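Local coordinates for isocitrate dehydrogenase [NAD] subunit 2, mitochondrial (Saccharomyces cerevisiae, PDB 3BLX), which catalyses, with its partner subunit IDH1, the NAD-dependent oxidative decarboxylation of isocitrate to 2-oxoglutarate in the citric acid cycle, and also binds mitochondrial mRNA leaders, at residues F26-G31 with S39-F44; E52-D57 with I77-V82; S59-N64 with T68-A73; T265-I270 with I276-H281. All coordinates share one frame; numbering follows the deposited sequence.

Interaction 1 of 4, residues F26-G31 with S39-F44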
loop_
_atom_site.group_PDB
_atom_site.type_symbol
_atom_site.label_atom_id
_atom_site.label_comp_id
_atom_site.label_asym_id
_atom_site.label_seq_id
_atom_site.Cartn_x
_atom_site.Cartn_y
_atom_site.Cartn_z
ATOM N N PHE B 26 -1.914 -6.597 -56.227
ATOM C CA PHE B 26 -1.798 -7.843 -55.489
ATOM C C PHE B 26 -1.599 -7.747 -53.962
ATOM O O PHE B 26 -2.546 -7.937 -53.205
ATOM C CB PHE B 26 -0.772 -8.767 -56.109
ATOM C CG PHE B 26 -1.136 -10.207 -55.979
ATOM C CD1 PHE B 26 -1.738 -10.872 -57.024
ATOM C CD2 PHE B 26 -0.919 -10.889 -54.796
ATOM C CE1 PHE B 26 -2.096 -12.199 -56.905
ATOM C CE2 PHE B 26 -1.282 -12.217 -54.665
ATOM C CZ PHE B 26 -1.870 -12.873 -55.724
ATOM N N ILE B 27 -0.385 -7.465 -53.506
ATOM C CA ILE B 27 -0.081 -7.549 -52.078
ATOM C C ILE B 27 0.032 -9.005 -51.717
ATOM O O ILE B 27 -0.902 -9.590 -51.203
ATOM C CB ILE B 27 -1.171 -6.940 -51.158
ATOM C CG1 ILE B 27 -1.633 -5.578 -51.662
ATOM C CG2 ILE B 27 -0.671 -6.869 -49.698
ATOM C CD1 ILE B 27 -2.778 -5.009 -50.888
ATOM N N GLU B 28 1.184 -9.590 -51.989
ATOM C CA GLU B 28 1.388 -10.998 -51.727
ATOM C C GLU B 28 1.522 -11.277 -50.245
ATOM O O GLU B 28 1.369 -12.413 -49.811
ATOM C CB GLU B 28 2.618 -11.500 -52.490
ATOM C CG GLU B 28 2.590 -11.113 -53.964
ATOM C CD GLU B 28 3.547 -11.921 -54.820
ATOM O OE1 GLU B 28 4.344 -12.706 -54.253
ATOM O OE2 GLU B 28 3.495 -11.763 -56.061
ATOM N N GLY B 29 1.798 -10.240 -49.465
ATOM C CA GLY B 29 1.982 -10.418 -48.038
ATOM C C GLY B 29 3.207 -11.257 -47.717
ATOM O O GLY B 29 4.134 -11.368 -48.528
ATOM N N ASP B 30 3.215 -11.859 -46.533
ATOM C CA ASP B 30 4.396 -12.574 -46.060
ATOM C C ASP B 30 4.070 -13.922 -45.429
ATOM O O ASP B 30 2.921 -14.375 -45.457
ATOM C CB ASP B 30 5.205 -11.696 -45.098
ATOM C CG ASP B 30 4.325 -10.879 -44.163
ATOM O OD1 ASP B 30 4.143 -9.665 -44.421
ATOM O OD2 ASP B 30 3.809 -11.453 -43.178
ATOM N N GLY B 31 5.088 -14.551 -44.850
ATOM C CA GLY B 31 4.942 -15.902 -44.348
ATOM C C GLY B 31 4.654 -16.799 -45.532
ATOM O O GLY B 31 5.420 -16.815 -46.502
ATOM N N SER B 39 0.770 -19.654 -56.493
ATOM C CA SER B 39 -0.230 -20.619 -56.920
ATOM C C SER B 39 -1.448 -19.980 -57.574
ATOM O O SER B 39 -2.097 -20.594 -58.416
ATOM C CB SER B 39 -0.704 -21.447 -55.740
ATOM O OG SER B 39 -1.945 -22.023 -56.066
ATOM N N VAL B 40 -1.776 -18.757 -57.180
ATOM C CA VAL B 40 -2.946 -18.114 -57.752
ATOM C C VAL B 40 -2.646 -17.625 -59.155
ATOM O O VAL B 40 -3.503 -17.659 -60.018
ATOM C CB VAL B 40 -3.442 -16.942 -56.902
ATOM C CG1 VAL B 40 -4.560 -16.190 -57.635
ATOM C CG2 VAL B 40 -3.905 -17.443 -55.546
ATOM N N LYS B 41 -1.417 -17.180 -59.374
ATOM C CA LYS B 41 -1.001 -16.679 -60.674
ATOM C C LYS B 41 -0.897 -17.815 -61.709
ATOM O O LYS B 41 -1.285 -17.652 -62.870
ATOM C CB LYS B 41 0.328 -15.925 -60.536
ATOM C CG LYS B 41 0.254 -14.679 -59.660
ATOM C CD LYS B 41 1.635 -14.074 -59.389
ATOM C CE LYS B 41 1.502 -12.694 -58.753
ATOM N NZ LYS B 41 2.723 -11.861 -58.865
ATOM N N LYS B 42 -0.392 -18.968 -61.272
ATOM C CA LYS B 42 -0.239 -20.142 -62.133
ATOM C C LYS B 42 -1.577 -20.752 -62.565
ATOM O O LYS B 42 -1.661 -21.435 -63.589
ATOM C CB LYS B 42 0.608 -21.217 -61.436
ATOM C CG LYS B 42 2.088 -20.867 -61.267
ATOM C CD LYS B 42 2.906 -22.058 -60.733
ATOM C CE LYS B 42 4.382 -21.706 -60.611
ATOM N NZ LYS B 42 5.183 -22.868 -60.136
ATOM N N ILE B 43 -2.614 -20.521 -61.766
ATOM C CA ILE B 43 -3.950 -21.023 -62.059
ATOM C C ILE B 43 -4.748 -19.970 -62.814
ATOM O O ILE B 43 -5.735 -20.276 -63.468
ATOM C CB ILE B 43 -4.683 -21.409 -60.771
ATOM C CG1 ILE B 43 -3.911 -22.499 -60.035
ATOM C CG2 ILE B 43 -6.070 -21.899 -61.050
ATOM C CD1 ILE B 43 -4.696 -23.139 -58.907
ATOM N N PHE B 44 -4.310 -18.721 -62.734
ATOM C CA PHE B 44 -4.976 -17.641 -63.449
ATOM C C PHE B 44 -4.410 -17.550 -64.863
ATOM O O PHE B 44 -5.121 -17.199 -65.811
ATOM C CB PHE B 44 -4.834 -16.305 -62.696
ATOM C CG PHE B 44 -6.052 -15.927 -61.868
ATOM C CD1 PHE B 44 -6.678 -16.856 -61.050
ATOM C CD2 PHE B 44 -6.557 -14.638 -61.897
ATOM C CE1 PHE B 44 -7.786 -16.510 -60.297
ATOM C CE2 PHE B 44 -7.665 -14.294 -61.141
ATOM C CZ PHE B 44 -8.276 -15.235 -60.347
#
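Lys41 NZ donates to Glu28 OE2 over 2.9 Å, a salt bridge that ties helix 33-45 to the loop leading into it. This is a strand-loop-helix unit of the isocitrate/isopropylmalate dehydrogenase fold, in which strand 22-23 passes through a glycine-containing loop before the helix begins, and it illustrates how one long side chain can serve a charge and an aromatic ring together. The ammonium group meets OE2 almost end-on, nearly in line with the carboxylate C-O bond, and the two side chains cross at about a right angle. Lys41 has CG anti to its carbonyl carbon (chi1 -63°) and is extended from there on, which carries the amino group out from the helix to the loop. On the way its CE lies over one face of the Phe26 ring, toward the rim, 4.1 Å from CE1. Lys41 NZ stands 5.2 Å from the centroid of the Phe26 ring, too far for more than a weak cation-pi attraction, so the methylene does most of the touching. If an alanine stood at Lys41, the Glu28 carboxylate would probably lose its cationic mate and the Phe26 face its aliphatic cover. Trp53 also packs on Lys41 and meets the Phe26 ring edge to face, while Val40, one residue earlier on the helix, rests on helix 296-309 and on Leu84 of strand 82-85. The edge of the Phe26 ring is occupied from within the loop as well, where Glu28 N lies in the plane of the ring.

Interaction 2 of 4, residues E52-D57 with I77-V82; sequences EWESCD and ITKNLV
Cys56 and Ile77 form the apolar, more sheltered part of this contact, SG lying 4.2 Å from CG1. The sulfur is turned to the helix, where Ala73 and Ser76 also touch the cysteine, and Ile77 itself is buried. Beside this pair stands Asn80, also buried, whose ND2 gives a nearly straight hydrogen bond to Glu54 OE1 (3.2 Å, 169° at the hydrogen). The oxygen lies in the amide plane of Asn80, but the amide reaches it from above the carboxylate plane, the two planes being 69° apart. Asn80 is held still more firmly from elsewhere: ND2 also bonds to Ser25 OG, and OD1 has a weak bond to Thr23 OG1, which together would fix the rotation of the amide. The outer side is looser. With CG opposite the backbone N (chi1 -169°) and the chain extended beyond, Glu54 sends its second oxygen, OE2, toward the exposed Lys79, whose NZ stays 3.5 Å from it, a long salt bridge made by a lysine chain bent at two torsions. Ser76 OG adds a weak bond to the same oxygen. Helix 71-80 ends just here: Leu81 N bonds back to Ile77 O, and Leu81 takes up a positive phi, the left-handed residue common at helix C-termini. The loop after strand 51-52 thus packs on the C-terminal end of helix 71-80, just before strand 82-85 of the alpha/beta fold of the isocitrate/isopropylmalate dehydrogenases.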
loop_
_atom_site.group_PDB
_atom_site.type_symbol
_atom_site.label_atom_id
_atom_site.label_comp_id
_atom_site.label_asym_id
_atom_site.label_seq_id
_atom_site.Cartn_x
_atom_site.Cartn_y
_atom_site.Cartn_z
ATOM N N GLU B 52 -3.610 -8.852 -65.492
ATOM C CA GLU B 52 -2.196 -8.623 -65.237
ATOM C C GLU B 52 -2.042 -8.080 -63.813
ATOM O O GLU B 52 -2.746 -7.151 -63.413
ATOM C CB GLU B 52 -1.622 -7.634 -66.257
ATOM C CG GLU B 52 -2.331 -6.288 -66.273
ATOM C CD GLU B 52 -1.867 -5.380 -67.394
ATOM O OE1 GLU B 52 -1.697 -5.865 -68.539
ATOM O OE2 GLU B 52 -1.688 -4.175 -67.121
ATOM N N TRP B 53 -1.124 -8.664 -63.051
ATOM C CA TRP B 53 -0.924 -8.279 -61.662
ATOM C C TRP B 53 -0.148 -6.972 -61.480
ATOM O O TRP B 53 0.086 -6.249 -62.438
ATOM C CB TRP B 53 -0.236 -9.415 -60.932
ATOM C CG TRP B 53 -0.980 -10.714 -61.079
ATOM C CD1 TRP B 53 -0.528 -11.860 -61.666
ATOM C CD2 TRP B 53 -2.319 -10.994 -60.637
ATOM N NE1 TRP B 53 -1.492 -12.838 -61.607
ATOM C CE2 TRP B 53 -2.600 -12.332 -60.981
ATOM C CE3 TRP B 53 -3.305 -10.245 -59.975
ATOM C CZ2 TRP B 53 -3.816 -12.936 -60.684
ATOM C CZ3 TRP B 53 -4.508 -10.853 -59.682
ATOM C CH2 TRP B 53 -4.754 -12.181 -60.035
ATOM N N GLU B 54 0.241 -6.672 -60.245
ATOM C CA GLU B 54 0.907 -5.414 -59.933
ATOM C C GLU B 54 1.254 -5.360 -58.453
ATOM O O GLU B 54 0.858 -4.440 -57.756
ATOM C CB GLU B 54 0.008 -4.228 -60.301
ATOM C CG GLU B 54 0.703 -2.862 -60.253
ATOM C CD GLU B 54 -0.139 -1.732 -60.853
ATOM O OE1 GLU B 54 -1.107 -2.026 -61.591
ATOM O OE2 GLU B 54 0.174 -0.545 -60.593
ATOM N N SER B 55 2.005 -6.345 -57.982
ATOM C CA SER B 55 2.253 -6.511 -56.552
ATOM C C SER B 55 2.565 -5.208 -55.820
ATOM O O SER B 55 3.466 -4.474 -56.214
ATOM C CB SER B 55 3.358 -7.545 -56.318
ATOM O OG SER B 55 4.380 -7.424 -57.287
ATOM N N CYS B 56 1.801 -4.937 -54.757
ATOM C CA CYS B 56 1.962 -3.738 -53.936
ATOM C C CYS B 56 2.598 -4.062 -52.600
ATOM O O CYS B 56 2.472 -5.175 -52.102
ATOM C CB CYS B 56 0.605 -3.099 -53.650
ATOM S SG CYS B 56 -0.371 -2.667 -55.092
ATOM N N ASP B 57 3.269 -3.085 -52.009
ATOM C CA ASP B 57 3.707 -3.216 -50.632
ATOM C C ASP B 57 2.847 -2.295 -49.782
ATOM O O ASP B 57 2.642 -1.135 -50.138
ATOM C CB ASP B 57 5.182 -2.855 -50.492
ATOM C CG ASP B 57 5.718 -3.121 -49.091
ATOM O OD1 ASP B 57 5.528 -4.247 -48.587
ATOM O OD2 ASP B 57 6.335 -2.210 -48.491
ATOM N N ILE B 77 -3.870 0.903 -56.044
ATOM C CA ILE B 77 -5.154 0.292 -55.733
ATOM C C ILE B 77 -6.296 1.242 -56.052
ATOM O O ILE B 77 -7.335 0.806 -56.512
ATOM C CB ILE B 77 -5.220 -0.146 -54.259
ATOM C CG1 ILE B 77 -4.111 -1.142 -53.964
ATOM C CG2 ILE B 77 -6.531 -0.787 -53.960
ATOM C CD1 ILE B 77 -4.065 -1.564 -52.546
ATOM N N THR B 78 -6.103 2.541 -55.818
ATOM C CA THR B 78 -7.129 3.537 -56.141
ATOM C C THR B 78 -7.413 3.531 -57.640
ATOM O O THR B 78 -8.536 3.797 -58.088
ATOM C CB THR B 78 -6.704 4.964 -55.738
ATOM O OG1 THR B 78 -6.435 5.014 -54.332
ATOM C CG2 THR B 78 -7.801 5.970 -56.084
ATOM N N LYS B 79 -6.377 3.225 -58.409
ATOM C CA LYS B 79 -6.475 3.216 -59.857
ATOM C C LYS B 79 -7.113 1.935 -60.371
ATOM O O LYS B 79 -7.971 1.982 -61.242
ATOM C CB LYS B 79 -5.092 3.370 -60.484
ATOM C CG LYS B 79 -5.087 3.251 -62.013
ATOM C CD LYS B 79 -3.799 2.593 -62.522
ATOM C CE LYS B 79 -2.556 3.183 -61.849
ATOM N NZ LYS B 79 -1.371 2.279 -61.971
ATOM N N ASN B 80 -6.678 0.795 -59.841
ATOM C CA ASN B 80 -7.159 -0.504 -60.313
ATOM C C ASN B 80 -8.560 -0.857 -59.816
ATOM O O ASN B 80 -9.285 -1.612 -60.472
ATOM C CB ASN B 80 -6.187 -1.605 -59.910
ATOM C CG ASN B 80 -4.835 -1.441 -60.551
ATOM O OD1 ASN B 80 -4.679 -0.693 -61.514
ATOM N ND2 ASN B 80 -3.844 -2.137 -60.018
ATOM N N LEU B 81 -8.923 -0.312 -58.655
ATOM C CA LEU B 81 -10.250 -0.496 -58.051
ATOM C C LEU B 81 -10.465 -1.898 -57.461
ATOM O O LEU B 81 -11.513 -2.175 -56.860
ATOM C CB LEU B 81 -11.370 -0.154 -59.042
ATOM C CG LEU B 81 -11.432 1.264 -59.617
ATOM C CD1 LEU B 81 -12.724 1.454 -60.389
ATOM C CD2 LEU B 81 -11.291 2.336 -58.535
ATOM N N VAL B 82 -9.472 -2.770 -57.638
ATOM C CA VAL B 82 -9.516 -4.114 -57.080
ATOM C C VAL B 82 -8.144 -4.551 -56.598
ATOM O O VAL B 82 -7.133 -4.179 -57.194
ATOM C CB VAL B 82 -10.029 -5.124 -58.099
ATOM C CG1 VAL B 82 -9.771 -6.524 -57.630
ATOM C CG2 VAL B 82 -11.497 -4.930 -58.295
#

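Interaction 3 of 4, residues S59-N64 with T68-A73; sequences SPIFVN and TIPDPA
Of the rings around this small beta hairpin, that of Pro70, just past its second strand, is met across the contact by Ile61, whose CD1 lies 4.2 Å from CG, whereas the Phe62 ring has Pro60 O at its edge, in the ring plane. The Ile61 and Pro70 side chains slide past each other in opposite directions, and CD1 lies about as near to Pro70 CA as to CG. The hairpin itself pairs strand 61-63 with strand 66-68. Ile61 and Thr68 make an antiparallel hydrogen-bonded pair, their side chains on the same face of the two-stranded sheet. Thr68 N reaches Ile61 O over 2.7 Å, nearly straight at the hydrogen (166°) and nearly along the C=O axis. Pro70 follows at the N-cap position of helix 71-80, so the second strand leads almost directly into the helix. A glycine in place of Pro70 would probably open a gap beside Ile61 CD1 and set the backbone free to turn just before the helix. Ile69, between strand and helix, packs on Leu103 and Thr106 of helix 99-107. Nearer the turn of the hairpin, Val63 CB sits 3.9 Å from Thr68 OG1.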
loop_
_atom_site.group_PDB
_atom_site.type_symbol
_atom_site.label_atom_id
_atom_site.label_comp_id
_atom_site.label_asym_id
_atom_site.label_seq_id
_atom_site.Cartn_x
_atom_site.Cartn_y
_atom_site.Cartn_z
ATOM N N SER B 59 3.407 -2.199 -46.267
ATOM C CA SER B 59 4.122 -2.032 -45.006
ATOM C C SER B 59 3.760 -0.704 -44.364
ATOM O O SER B 59 3.867 0.349 -44.992
ATOM C CB SER B 59 5.633 -2.110 -45.223
ATOM O OG SER B 59 6.058 -3.450 -45.378
ATOM N N PRO B 60 3.336 -0.755 -43.101
ATOM C CA PRO B 60 2.831 0.403 -42.359
ATOM C C PRO B 60 3.856 1.526 -42.230
ATOM O O PRO B 60 4.769 1.417 -41.406
ATOM C CB PRO B 60 2.538 -0.175 -40.967
ATOM C CG PRO B 60 2.457 -1.659 -41.158
ATOM C CD PRO B 60 3.397 -1.969 -42.272
ATOM N N ILE B 61 3.706 2.582 -43.029
ATOM C CA ILE B 61 4.461 3.816 -42.820
ATOM C C ILE B 61 3.820 4.620 -41.686
ATOM O O ILE B 61 2.608 4.532 -41.469
ATOM C CB ILE B 61 4.493 4.646 -44.094
ATOM C CG1 ILE B 61 5.795 4.390 -44.842
ATOM C CG2 ILE B 61 4.374 6.112 -43.789
ATOM C CD1 ILE B 61 5.799 4.967 -46.250
ATOM N N PHE B 62 4.618 5.379 -40.941
ATOM C CA PHE B 62 4.061 6.203 -39.868
ATOM C C PHE B 62 4.117 7.703 -40.238
ATOM O O PHE B 62 5.146 8.198 -40.681
ATOM C CB PHE B 62 4.742 5.879 -38.512
ATOM C CG PHE B 62 4.335 4.532 -37.925
ATOM C CD1 PHE B 62 3.984 4.417 -36.573
ATOM C CD2 PHE B 62 4.294 3.377 -38.740
ATOM C CE1 PHE B 62 3.609 3.183 -36.047
ATOM C CE2 PHE B 62 3.924 2.125 -38.229
ATOM C CZ PHE B 62 3.579 2.028 -36.877
ATOM N N VAL B 63 2.992 8.405 -40.096
ATOM C CA VAL B 63 2.926 9.854 -40.338
ATOM C C VAL B 63 2.169 10.546 -39.200
ATOM O O VAL B 63 0.942 10.399 -39.085
ATOM C CB VAL B 63 2.223 10.164 -41.671
ATOM C CG1 VAL B 63 1.802 11.612 -41.715
ATOM C CG2 VAL B 63 3.124 9.834 -42.846
ATOM N N ASN B 64 2.902 11.288 -38.366
ATOM C CA ASN B 64 2.355 11.835 -37.115
ATOM C C ASN B 64 2.024 10.772 -36.037
ATOM O O ASN B 64 1.208 11.028 -35.144
ATOM C CB ASN B 64 1.120 12.711 -37.384
ATOM C CG ASN B 64 1.473 14.147 -37.746
ATOM O OD1 ASN B 64 2.054 14.877 -36.953
ATOM N ND2 ASN B 64 1.093 14.562 -38.939
ATOM N N THR B 68 -0.072 5.043 -41.431
ATOM C CA THR B 68 -0.516 5.438 -42.760
ATOM C C THR B 68 -0.058 4.405 -43.799
ATOM O O THR B 68 0.922 3.692 -43.613
ATOM C CB THR B 68 -0.022 6.882 -43.143
ATOM O OG1 THR B 68 -0.788 7.881 -42.444
ATOM C CG2 THR B 68 -0.142 7.131 -44.652
ATOM N N ILE B 69 -0.793 4.312 -44.893
ATOM C CA ILE B 69 -0.498 3.323 -45.908
ATOM C C ILE B 69 0.334 3.955 -47.015
ATOM O O ILE B 69 -0.025 5.003 -47.539
ATOM C CB ILE B 69 -1.810 2.732 -46.465
ATOM C CG1 ILE B 69 -1.521 1.750 -47.597
ATOM C CG2 ILE B 69 -2.781 3.844 -46.865
ATOM C CD1 ILE B 69 -1.086 0.419 -47.080
ATOM N N PRO B 70 1.470 3.329 -47.356
ATOM C CA PRO B 70 2.422 3.816 -48.365
ATOM C C PRO B 70 1.758 4.315 -49.646
ATOM O O PRO B 70 0.807 3.694 -50.124
ATOM C CB PRO B 70 3.259 2.574 -48.666
ATOM C CG PRO B 70 3.282 1.838 -47.386
ATOM C CD PRO B 70 1.936 2.079 -46.732
ATOM N N ASP B 71 2.271 5.408 -50.205
ATOM C CA ASP B 71 1.666 6.047 -51.382
ATOM C C ASP B 71 1.763 5.227 -52.687
ATOM O O ASP B 71 0.871 5.293 -53.537
ATOM C CB ASP B 71 2.237 7.465 -51.583
ATOM C CG ASP B 71 1.259 8.407 -52.292
ATOM O OD1 ASP B 71 0.055 8.410 -51.936
ATOM O OD2 ASP B 71 1.702 9.156 -53.198
ATOM N N PRO B 72 2.851 4.465 -52.861
ATOM C CA PRO B 72 2.945 3.560 -54.015
ATOM C C PRO B 72 1.718 2.639 -54.134
ATOM O O PRO B 72 1.097 2.561 -55.207
ATOM C CB PRO B 72 4.191 2.727 -53.700
ATOM C CG PRO B 72 5.027 3.613 -52.853
ATOM C CD PRO B 72 4.086 4.477 -52.056
ATOM N N ALA B 73 1.378 1.958 -53.039
ATOM C CA ALA B 73 0.212 1.078 -52.993
ATOM C C ALA B 73 -1.129 1.828 -53.086
ATOM O O ALA B 73 -2.027 1.397 -53.807
ATOM C CB ALA B 73 0.255 0.196 -51.752
#

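Interaction 4 of 4, residues T265-I270 with I276-H281; sequences TPSANI and IFEAVH
Asn269 and Ile276 bind each other through both backbone groups, Asn269 N to Ile276 O at 2.8 Å and Ile276 N to Asn269 O at 3.0 Å, the closed ring of an antiparallel hydrogen-bonded pair. Two residues along, Glu278 N gives Ser267 O an almost straight bond (3.0 Å, 171°). Both returns from Ser267, from its backbone N and its OG to Glu278 O, are weak, as is the bond of Ser301 OG to that oxygen. Beyond the last bridge Val280 N makes a long, weak bond to Thr265 O. Side chains alternate between the two sides of the hairpin. On one, Ala268 CB packs 3.7 Å from Phe277 CE1, meeting the ring obliquely. On the other, Ser267, Asn269, Ile276 and Glu278 stand together. Here CG of Glu278, wedged between its backbone N and carbonyl carbon (chi1 52°), lies 3.4 Å from Ser267 OG. Polar ends find partners on the flanking strands: Asn269 OD1 bonds to Asn112 of strand 109-117, and Glu278 OE1 forms a salt bridge with Lys85 of strand 82-85. At the end of the pairing Val280 CG1 covers Ser267 CB at 3.5 Å. Thr265 and Asn269 stand beside Arg114 and Arg104, which probably bind the substrate. Within the large mixed sheet the hairpin lies between strand 82-85, parallel to 275-279, and strand 109-117, antiparallel to 266-271, while helix 296-309 packs on Pro266 and Ala279.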
loop_
_atom_site.group_PDB
_atom_site.type_symbol
_atom_site.label_atom_id
_atom_site.label_comp_id
_atom_site.label_asym_id
_atom_site.label_seq_id
_atom_site.Cartn_x
_atom_site.Cartn_y
_atom_site.Cartn_z
ATOM N N THR B 265 -11.381 -20.226 -45.501
ATOM C CA THR B 265 -12.349 -19.142 -45.552
ATOM C C THR B 265 -11.891 -17.912 -46.335
ATOM O O THR B 265 -10.854 -17.300 -46.028
ATOM C CB THR B 265 -12.752 -18.712 -44.136
ATOM O OG1 THR B 265 -13.220 -19.852 -43.402
ATOM C CG2 THR B 265 -13.845 -17.659 -44.204
ATOM N N PRO B 266 -12.677 -17.547 -47.350
ATOM C CA PRO B 266 -12.542 -16.358 -48.193
ATOM C C PRO B 266 -13.251 -15.187 -47.530
ATOM O O PRO B 266 -14.145 -15.399 -46.698
ATOM C CB PRO B 266 -13.318 -16.724 -49.466
ATOM C CG PRO B 266 -13.957 -18.043 -49.199
ATOM C CD PRO B 266 -13.813 -18.382 -47.758
ATOM N N SER B 267 -12.875 -13.972 -47.907
ATOM C CA SER B 267 -13.530 -12.802 -47.385
ATOM C C SER B 267 -13.375 -11.666 -48.369
ATOM O O SER B 267 -12.397 -11.599 -49.121
ATOM C CB SER B 267 -12.969 -12.414 -46.007
ATOM O OG SER B 267 -11.955 -11.427 -46.101
ATOM N N ALA B 268 -14.363 -10.783 -48.368
ATOM C CA ALA B 268 -14.359 -9.658 -49.256
ATOM C C ALA B 268 -14.569 -8.399 -48.431
ATOM O O ALA B 268 -15.360 -8.381 -47.488
ATOM C CB ALA B 268 -15.435 -9.810 -50.266
ATOM N N ASN B 269 -13.845 -7.349 -48.780
ATOM C CA ASN B 269 -14.014 -6.068 -48.139
ATOM C C ASN B 269 -14.454 -5.055 -49.152
ATOM O O ASN B 269 -13.669 -4.623 -49.962
ATOM C CB ASN B 269 -12.709 -5.663 -47.481
ATOM C CG ASN B 269 -12.442 -6.453 -46.230
ATOM O OD1 ASN B 269 -12.990 -6.154 -45.182
ATOM N ND2 ASN B 269 -11.624 -7.483 -46.337
ATOM N N ILE B 270 -15.729 -4.696 -49.121
ATOM C CA ILE B 270 -16.299 -3.911 -50.202
ATOM C C ILE B 270 -16.353 -2.441 -49.842
ATOM O O ILE B 270 -16.851 -2.088 -48.776
ATOM C CB ILE B 270 -17.712 -4.416 -50.598
ATOM C CG1 ILE B 270 -17.603 -5.648 -51.503
ATOM C CG2 ILE B 270 -18.479 -3.353 -51.331
ATOM C CD1 ILE B 270 -16.995 -6.852 -50.834
ATOM N N ILE B 276 -11.256 -5.111 -51.706
ATOM C CA ILE B 276 -10.095 -5.940 -51.462
ATOM C C ILE B 276 -10.548 -7.316 -51.040
ATOM O O ILE B 276 -11.518 -7.441 -50.316
ATOM C CB ILE B 276 -9.239 -5.310 -50.377
ATOM C CG1 ILE B 276 -8.768 -3.933 -50.850
ATOM C CG2 ILE B 276 -8.089 -6.207 -50.019
ATOM C CD1 ILE B 276 -7.736 -3.293 -49.963
ATOM N N PHE B 277 -9.858 -8.351 -51.506
ATOM C CA PHE B 277 -10.277 -9.728 -51.288
ATOM C C PHE B 277 -9.142 -10.476 -50.679
ATOM O O PHE B 277 -8.020 -10.353 -51.136
ATOM C CB PHE B 277 -10.680 -10.367 -52.618
ATOM C CG PHE B 277 -11.843 -9.693 -53.269
ATOM C CD1 PHE B 277 -13.121 -10.238 -53.181
ATOM C CD2 PHE B 277 -11.677 -8.481 -53.934
ATOM C CE1 PHE B 277 -14.219 -9.599 -53.778
ATOM C CE2 PHE B 277 -12.773 -7.824 -54.537
ATOM C CZ PHE B 277 -14.042 -8.389 -54.464
ATOM N N GLU B 278 -9.416 -11.250 -49.640
ATOM C CA GLU B 278 -8.342 -11.853 -48.866
ATOM C C GLU B 278 -8.770 -13.112 -48.170
ATOM O O GLU B 278 -9.941 -13.292 -47.864
ATOM C CB GLU B 278 -7.828 -10.864 -47.816
ATOM C CG GLU B 278 -8.896 -10.236 -46.920
ATOM C CD GLU B 278 -8.321 -9.360 -45.774
ATOM O OE1 GLU B 278 -7.150 -9.546 -45.368
ATOM O OE2 GLU B 278 -9.056 -8.482 -45.266
ATOM N N ALA B 279 -7.807 -13.986 -47.910
ATOM C CA ALA B 279 -8.037 -15.075 -46.986
ATOM C C ALA B 279 -7.978 -14.483 -45.577
ATOM O O ALA B 279 -7.419 -13.412 -45.390
ATOM C CB ALA B 279 -6.987 -16.134 -47.164
ATOM N N VAL B 280 -8.544 -15.169 -44.592
ATOM C CA VAL B 280 -8.562 -14.634 -43.242
ATOM C C VAL B 280 -7.668 -15.405 -42.287
ATOM O O VAL B 280 -7.634 -15.105 -41.097
ATOM C CB VAL B 280 -9.994 -14.555 -42.657
ATOM C CG1 VAL B 280 -10.908 -13.832 -43.616
ATOM C CG2 VAL B 280 -10.539 -15.933 -42.375
ATOM N N HIS B 281 -6.948 -16.402 -42.792
ATOM C CA HIS B 281 -6.017 -17.132 -41.934
ATOM C C HIS B 281 -4.746 -16.337 -41.765
ATOM O O HIS B 281 -4.576 -15.303 -42.410
ATOM C CB HIS B 281 -5.677 -18.497 -42.519
ATOM C CG HIS B 281 -5.257 -18.448 -43.954
ATOM N ND1 HIS B 281 -4.059 -17.907 -44.359
ATOM C CD2 HIS B 281 -5.878 -18.868 -45.081
ATOM C CE1 HIS B 281 -3.961 -17.993 -45.674
ATOM N NE2 HIS B 281 -5.050 -18.573 -46.137
#

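Interaction 4 is centred about 3 Å from the centre of the chain, interactions 1, 2 and 3 about 16, 18 and 23 Å. Interactions 1 and 2, with centres about 13 Å apart, touch through Trp53, whose CZ2 lies 3.4 Å from Phe44 CD2. Interaction 3 is nested within the chain loop that interaction 2 closes; both draw on helix 71-80, and Cys56 CB meets Ala73 CB at 3.8 Å. Interaction 4 touches none of the others but lies nearest the probable substrate site, the side chains of Asn269 and Thr265 being about 4 Å from those of Arg104 and Arg114, respectively. The Ile77 side chain of interaction 2 stays about 12 Å from that of Arg104.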